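Acetyltransferase, GNAT family (Listeria monocytogenes str. 4b, PDB 2OH1) is probably an acyltransferase of the GNAT family that transfers an acetyl group from acetyl-coenzyme A, with its acceptor substrate still undefined. Local coordinates at residues A35-L38 and K39-S43; T86-D89 and W90-D93; E146-E149 and T150-Q153. One frame throughout, in Å; residues are numbered along the deposited sequence. Where two conformers were deposited one is given.

Contact 1. Residues A35-L38 and K39-S43; sequences ARWL and KESGS
Ser41 meets the preceding helical turn in two ways, through its methylene against Trp37 and through its hydroxyl against the carbonyl of Leu38, and the close packing is concentrated here. Its CB lies over one face of the indole, 4.2 Å from the centroid of the Trp37 six-membered ring and 9° off the ring normal, which is the geometry of a CH-pi contact. Trp37 CG stands anti to the backbone N (chi1 -172°), beside the carbonyl carbon, which swings the indole out to the flank where Ser41 CB lies over it. Ser41 OG then donates to Leu38 O at 2.9 Å, coming from above the carbonyl plane instead of along a lone pair. The main chain is equally close: Ser41 N bonds to Trp37 O at 2.9 Å, while Glu40 N reaches Arg36 O and Lys39 N reaches Ala35 O in regular i to i+4 fashion.

The other flank is loose. Lys39 and Glu40 touch the earlier turn mainly near their roots, Glu40 CG lying 3.4 Å from Arg36 O, and their charged ends lead away; Arg36 likewise points outward, with a weak, long ion pair to Asp33. Trp37 also rests on Arg113 and Leu38 on Phe53, which places the end of helix 24-40 against neighbouring loops. An unidentified bound molecule comes within about 3 Å of the Trp37 side chain.

Beyond Ser41 the regular pattern stops. Gly42 leaves helical angles with positive phi, a conformation favourable to glycine, and its N bonds to Lys39 O at 3.1 Å. The serine hydroxyl thus takes up Leu38 O just where the i to i+4 ladder fails, so a side chain replaces a main-chain donor as the helix closes.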
loop_
_atom_site.group_PDB
_atom_site.type_symbol
_atom_site.label_atom_id
_atom_site.label_comp_id
_atom_site.label_asym_id
_atom_site.label_seq_id
_atom_site.Cartn_x
_atom_site.Cartn_y
_atom_site.Cartn_z
ATOM N N ALA A 35 -3.809 -7.382 -11.678
ATOM C CA ALA A 35 -3.316 -6.798 -12.922
ATOM C C ALA A 35 -4.324 -7.014 -14.066
ATOM O O ALA A 35 -4.615 -6.079 -14.869
ATOM C CB ALA A 35 -1.985 -7.390 -13.305
ATOM N N ARG A 36 -4.815 -8.247 -14.200
ATOM C CA ARG A 36 -5.818 -8.591 -15.207
ATOM C C ARG A 36 -7.047 -7.710 -15.029
ATOM O O ARG A 36 -7.637 -7.184 -16.021
ATOM C CB ARG A 36 -6.178 -10.069 -15.118
ATOM C CG ARG A 36 -5.134 -11.009 -15.672
ATOM C CD ARG A 36 -5.589 -12.423 -15.517
ATOM N NE ARG A 36 -4.555 -13.369 -15.937
ATOM C CZ ARG A 36 -4.497 -14.653 -15.582
ATOM N NH1 ARG A 36 -5.427 -15.187 -14.788
ATOM N NH2 ARG A 36 -3.493 -15.408 -16.015
ATOM N N TRP A 37 -7.450 -7.531 -13.789
ATOM C CA TRP A 37 -8.663 -6.766 -13.497
ATOM C C TRP A 37 -8.485 -5.294 -13.863
ATOM O O TRP A 37 -9.383 -4.666 -14.444
ATOM C CB TRP A 37 -9.059 -6.917 -12.047
ATOM C CG TRP A 37 -10.376 -6.326 -11.717
ATOM C CD1 TRP A 37 -11.612 -6.950 -11.699
ATOM C CD2 TRP A 37 -10.602 -4.981 -11.282
ATOM N NE1 TRP A 37 -12.580 -6.056 -11.293
ATOM C CE2 TRP A 37 -11.991 -4.849 -11.042
ATOM C CE3 TRP A 37 -9.775 -3.885 -11.097
ATOM C CZ2 TRP A 37 -12.541 -3.672 -10.633
ATOM C CZ3 TRP A 37 -10.339 -2.702 -10.695
ATOM C CH2 TRP A 37 -11.705 -2.618 -10.445
ATOM N N LEU A 38 -7.325 -4.721 -13.526
ATOM C CA LEU A 38 -7.010 -3.324 -13.911
ATOM C C LEU A 38 -7.056 -3.118 -15.414
ATOM O O LEU A 38 -7.603 -2.103 -15.889
ATOM C CB LEU A 38 -5.645 -2.838 -13.361
ATOM C CG LEU A 38 -5.605 -2.567 -11.873
ATOM C CD1 LEU A 38 -4.136 -2.428 -11.399
ATOM C CD2 LEU A 38 -6.396 -1.329 -11.532
ATOM N N LYS A 39 -6.493 -4.038 -16.188
ATOM C CA LYS A 39 -6.570 -3.947 -17.611
ATOM C C LYS A 39 -8.016 -4.000 -18.114
ATOM O O LYS A 39 -8.426 -3.161 -18.952
ATOM C CB LYS A 39 -5.780 -5.050 -18.305
ATOM C CG LYS A 39 -5.846 -5.032 -19.841
ATOM C CD LYS A 39 -5.243 -3.759 -20.428
ATOM C CE LYS A 39 -5.544 -3.650 -21.928
ATOM N NZ LYS A 39 -6.994 -3.740 -22.236
ATOM N N GLU A 40 -8.765 -5.000 -17.651
ATOM C CA GLU A 40 -10.130 -5.263 -18.137
ATOM C C GLU A 40 -11.073 -4.194 -17.734
ATOM O O GLU A 40 -12.089 -3.970 -18.413
ATOM C CB GLU A 40 -10.654 -6.581 -17.611
ATOM C CG GLU A 40 -10.065 -7.778 -18.311
ATOM C CD GLU A 40 -10.246 -7.702 -19.814
ATOM O OE1 GLU A 40 -11.399 -7.920 -20.286
ATOM O OE2 GLU A 40 -9.238 -7.398 -20.512
ATOM N N SER A 41 -10.748 -3.493 -16.673
ATOM C CA SER A 41 -11.615 -2.470 -16.169
ATOM C C SER A 41 -11.509 -1.215 -17.019
ATOM O O SER A 41 -12.324 -0.321 -16.881
ATOM C CB SER A 41 -11.342 -2.177 -14.695
ATOM O OG SER A 41 -10.115 -1.522 -14.534
ATOM N N GLY A 42 -10.501 -1.164 -17.891
ATOM C CA GLY A 42 -10.309 -0.067 -18.852
ATOM C C GLY A 42 -9.703 1.152 -18.207
ATOM O O GLY A 42 -9.532 2.208 -18.830
ATOM N N SER A 43 -9.362 0.992 -16.943
ATOM C CA SER A 43 -8.869 2.080 -16.141
ATOM C C SER A 43 -7.353 1.867 -16.089
ATOM O O SER A 43 -6.807 1.418 -15.048
ATOM C CB SER A 43 -9.543 2.023 -14.761
ATOM O OG SER A 43 -10.969 1.973 -14.918
#

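Contact 2. Residues T86-D89 and W90-D93; sequences TPSD and WDTD
Ser88 and Asp91 exchange side-chain and main-chain bonds in a capping box at the N-terminus of helix 89-95, with Ser88 as the N-cap residue. Asp91 supplies the more buried half. Its CB packs 3.6 Å from Pro87 CB, so an apolar contact between the loop and the first turn flanks the box. From there CG lies beside the backbone N (chi1 -62°), which turns the carboxylate back toward the start of the turn. At the tip OD2 receives Ser88 N at 2.9 Å; the N-H...O angle is 153°, and the donor meets the anti side of the carboxylate, somewhat out of its plane. The same oxygen takes a weak bond from Ser88 OG, at 3.3 Å, and a further hydrogen bond from His107 NE2 on strand 103-111. Two full bonds and one weak one on OD2 restrict the rotation of the carboxylate.

The reciprocal half of the box is almost straight: Asp91 N donates to Ser88 OG at 3.1 Å with an angle of 173°. Trp90 N also points to this hydroxyl, but its strongly bent geometry makes that bond weak. Ser88 O in turn accepts from Thr92 N at 3.0 Å, beginning the main-chain ladder, which Asp93 N continues by bonding to Asp89 O.

Trp90 departs from this network. Its indole NE1 bonds to Asp143, and the ring makes edge-to-face contacts with His51 and Phe169, joining the short helix to the body of the fold. On another flank, Pro87 CB approaches Thr92 OG1 to 3.4 Å. A water joins loop and helix there, donating to Pro87 O at 2.6 Å and bonding also to Thr92 OG1.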
loop_
_atom_site.group_PDB
_atom_site.type_symbol
_atom_site.label_atom_id
_atom_site.label_comp_id
_atom_site.label_asym_id
_atom_site.label_seq_id
_atom_site.Cartn_x
_atom_site.Cartn_y
_atom_site.Cartn_z
ATOM N N THR A 86 12.231 0.953 3.740
ATOM C CA THR A 86 13.245 1.885 3.324
ATOM C C THR A 86 12.933 2.286 1.891
ATOM O O THR A 86 12.375 1.491 1.180
ATOM C CB THR A 86 14.660 1.221 3.418
ATOM O OG1 THR A 86 14.697 0.054 2.600
ATOM C CG2 THR A 86 14.944 0.791 4.889
ATOM N N PRO A 87 13.342 3.480 1.490
ATOM C CA PRO A 87 12.902 3.902 0.130
ATOM C C PRO A 87 13.493 2.994 -0.965
ATOM O O PRO A 87 14.680 2.628 -0.888
ATOM C CB PRO A 87 13.453 5.304 0.009
ATOM C CG PRO A 87 14.494 5.458 1.117
ATOM C CD PRO A 87 14.096 4.527 2.188
ATOM N N SER A 88 12.653 2.598 -1.911
ATOM C CA SER A 88 13.186 1.996 -3.153
ATOM C C SER A 88 14.011 3.049 -3.907
ATOM O O SER A 88 14.097 4.256 -3.522
ATOM C CB SER A 88 12.069 1.490 -4.021
ATOM O OG SER A 88 11.545 2.590 -4.801
ATOM N N ASP A 89 14.623 2.649 -5.019
ATOM C CA ASP A 89 15.394 3.604 -5.841
ATOM C C ASP A 89 14.474 4.708 -6.446
ATOM O O ASP A 89 14.894 5.859 -6.658
ATOM C CB ASP A 89 16.152 2.847 -6.961
ATOM C CG ASP A 89 17.120 1.781 -6.413
ATOM O OD1 ASP A 89 17.716 2.031 -5.325
ATOM O OD2 ASP A 89 17.288 0.710 -7.086
ATOM N N TRP A 90 13.224 4.337 -6.735
ATOM C CA TRP A 90 12.234 5.251 -7.273
ATOM C C TRP A 90 11.819 6.237 -6.166
ATOM O O TRP A 90 11.760 7.445 -6.390
ATOM C CB TRP A 90 11.011 4.467 -7.717
ATOM C CG TRP A 90 9.811 5.308 -8.001
ATOM C CD1 TRP A 90 8.793 5.586 -7.149
ATOM C CD2 TRP A 90 9.545 6.053 -9.197
ATOM N NE1 TRP A 90 7.910 6.442 -7.726
ATOM C CE2 TRP A 90 8.332 6.728 -8.992
ATOM C CE3 TRP A 90 10.193 6.190 -10.407
ATOM C CZ2 TRP A 90 7.730 7.482 -9.974
ATOM C CZ3 TRP A 90 9.604 7.013 -11.383
ATOM C CH2 TRP A 90 8.397 7.601 -11.162
ATOM N N ASP A 91 11.524 5.701 -4.968
ATOM C CA ASP A 91 11.116 6.565 -3.826
ATOM C C ASP A 91 12.193 7.590 -3.589
ATOM O O ASP A 91 11.974 8.787 -3.406
ATOM C CB ASP A 91 10.887 5.762 -2.533
ATOM C CG ASP A 91 9.801 4.756 -2.652
ATOM O OD1 ASP A 91 8.744 5.107 -3.245
ATOM O OD2 ASP A 91 9.901 3.604 -2.111
ATOM N N THR A 92 13.459 7.139 -3.625
ATOM C CA THR A 92 14.547 8.057 -3.340
ATOM C C THR A 92 14.655 9.140 -4.396
ATOM O O THR A 92 14.864 10.282 -4.043
ATOM C CB THR A 92 15.876 7.288 -3.274
ATOM O OG1 THR A 92 15.896 6.489 -2.081
ATOM C CG2 THR A 92 17.088 8.240 -3.346
ATOM N N ASP A 93 14.509 8.790 -5.673
ATOM C CA ASP A 93 14.541 9.788 -6.746
ATOM C C ASP A 93 13.375 10.779 -6.642
ATOM O O ASP A 93 13.547 12.002 -6.683
ATOM C CB ASP A 93 14.498 9.076 -8.146
ATOM C CG ASP A 93 14.639 10.013 -9.266
ATOM O OD1 ASP A 93 15.787 10.430 -9.451
ATOM O OD2 ASP A 93 13.643 10.355 -9.937
HETATM O O HOH W 1 16.785 3.866 -1.889
#

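Contact 3. Residues E146-E149 and T150-Q153; sequences ESNE and TLNQ
Asn148 folds its amide over the first turn of helix 149-157, directly against Leu151. With CG anti to the backbone N (chi1 -169°), the amide crosses the Leu151 side chain, with Asn148 CG 3.5 Å from Leu151 CB, and OD1 accepts Leu151 N at 3.0 Å. This donor sits about 60° out of the amide plane, so the peptide N-H approaches a face of the C=O and not a lone pair. A water that donates to Asn148 OD1 also bonds to Thr150 OG1, linking the cap to the hydroxyl of Thr150 two residues on.

Asn152 comes to the same residue from its other polar end. Asn148 O accepts twice: Asn152 N approaches nearly along the C=O axis at 3.0 Å, whereas Asn152 ND2 stands above the carbonyl plane, 52° out of it, at 2.8 Å. ND2 bonds also to Ile145 O and OD1 to Tyr172 OH, which together hold this buried amide in one orientation. Farther out, Glu149 and Gln153 cross obliquely, with Glu149 CG 3.7 Å from Gln153 OE1. The geometry is that of an asparagine N-cap, placed at the strand-to-helix junction that follows strand 139-145 in this GNAT fold.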
loop_
_atom_site.group_PDB
_atom_site.type_symbol
_atom_site.label_atom_id
_atom_site.label_comp_id
_atom_site.label_asym_id
_atom_site.label_seq_id
_atom_site.Cartn_x
_atom_site.Cartn_y
_atom_site.Cartn_z
ATOM N N GLU A 146 -0.995 12.059 -10.999
ATOM C CA GLU A 146 -1.690 13.348 -10.911
ATOM C C GLU A 146 -3.097 13.358 -11.526
ATOM O O GLU A 146 -3.896 14.252 -11.209
ATOM C CB GLU A 146 -0.853 14.470 -11.519
ATOM C CG GLU A 146 -0.744 14.446 -13.026
ATOM C CD GLU A 146 0.144 15.558 -13.552
ATOM O OE1 GLU A 146 0.329 16.569 -12.834
ATOM O OE2 GLU A 146 0.646 15.425 -14.684
ATOM N N SER A 147 -3.400 12.410 -12.416
ATOM C CA SER A 147 -4.694 12.384 -13.074
ATOM C C SER A 147 -5.786 11.523 -12.454
ATOM O O SER A 147 -6.935 11.595 -12.922
ATOM C CB SER A 147 -4.477 11.933 -14.515
ATOM O OG SER A 147 -3.831 10.670 -14.563
ATOM N N ASN A 148 -5.474 10.718 -11.421
ATOM C CA ASN A 148 -6.506 9.888 -10.779
ATOM C C ASN A 148 -7.187 10.687 -9.671
ATOM O O ASN A 148 -6.730 10.712 -8.521
ATOM C CB ASN A 148 -5.946 8.581 -10.220
ATOM C CG ASN A 148 -7.014 7.628 -9.801
ATOM O OD1 ASN A 148 -8.115 8.012 -9.397
ATOM N ND2 ASN A 148 -6.693 6.339 -9.881
ATOM N N GLU A 149 -8.283 11.352 -10.030
ATOM C CA GLU A 149 -8.945 12.244 -9.106
ATOM C C GLU A 149 -9.425 11.493 -7.861
ATOM O O GLU A 149 -9.229 11.936 -6.757
ATOM C CB GLU A 149 -10.115 12.997 -9.757
ATOM C CG GLU A 149 -10.855 13.820 -8.725
ATOM C CD GLU A 149 -11.442 15.123 -9.242
ATOM O OE1 GLU A 149 -11.891 15.169 -10.412
ATOM O OE2 GLU A 149 -11.474 16.089 -8.441
ATOM N N THR A 150 -10.058 10.338 -8.058
ATOM C CA THR A 150 -10.694 9.662 -6.928
ATOM C C THR A 150 -9.649 9.106 -5.959
ATOM O O THR A 150 -9.832 9.157 -4.750
ATOM C CB THR A 150 -11.725 8.598 -7.402
ATOM O OG1 THR A 150 -11.063 7.592 -8.141
ATOM C CG2 THR A 150 -12.775 9.267 -8.295
ATOM N N LEU A 151 -8.524 8.645 -6.479
ATOM C CA LEU A 151 -7.495 8.114 -5.611
ATOM C C LEU A 151 -6.809 9.231 -4.851
ATOM O O LEU A 151 -6.553 9.075 -3.692
ATOM C CB LEU A 151 -6.478 7.302 -6.407
ATOM C CG LEU A 151 -5.557 6.356 -5.642
ATOM C CD1 LEU A 151 -6.338 5.446 -4.702
ATOM C CD2 LEU A 151 -4.671 5.545 -6.645
ATOM N N ASN A 152 -6.507 10.339 -5.535
ATOM C CA ASN A 152 -5.942 11.522 -4.857
ATOM C C ASN A 152 -6.898 12.001 -3.762
ATOM O O ASN A 152 -6.454 12.259 -2.636
ATOM C CB ASN A 152 -5.627 12.648 -5.839
ATOM C CG ASN A 152 -4.293 12.432 -6.575
ATOM O OD1 ASN A 152 -3.204 12.593 -6.016
ATOM N ND2 ASN A 152 -4.381 12.058 -7.844
ATOM N N GLN A 153 -8.202 12.062 -4.067
ATOM C CA GLN A 153 -9.198 12.463 -3.043
ATOM C C GLN A 153 -9.135 11.532 -1.830
ATOM O O GLN A 153 -9.236 11.970 -0.687
ATOM C CB GLN A 153 -10.629 12.474 -3.569
ATOM C CG GLN A 153 -10.942 13.597 -4.448
ATOM C CD GLN A 153 -12.297 13.456 -5.173
ATOM O OE1 GLN A 153 -12.583 12.439 -5.817
ATOM N NE2 GLN A 153 -13.085 14.509 -5.131
HETATM O O HOH W 2 -10.320 7.118 -10.523
#

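How the contacts relate
All three contacts lie at the surface and each sits at a helix end, but contact 1 is C-terminal while contacts 2 and 3 are N-terminal. The difference shows in the chemistry: side-chain oxygens accept from main-chain N-H groups in contacts 2 and 3, whereas in contact 1 a serine hydroxyl donates to a carbonyl. Contact 1 has no buried residue; contacts 2 and 3 each have one, Asp91 and Asn152, turned toward the sheet. Strand 139-145 relates these two, since Trp90 bonds to Asp143 and Asn152 packs on Cys144. Contacts 1 and 3 are nearest neighbours, centres about 17 Å apart, without touching.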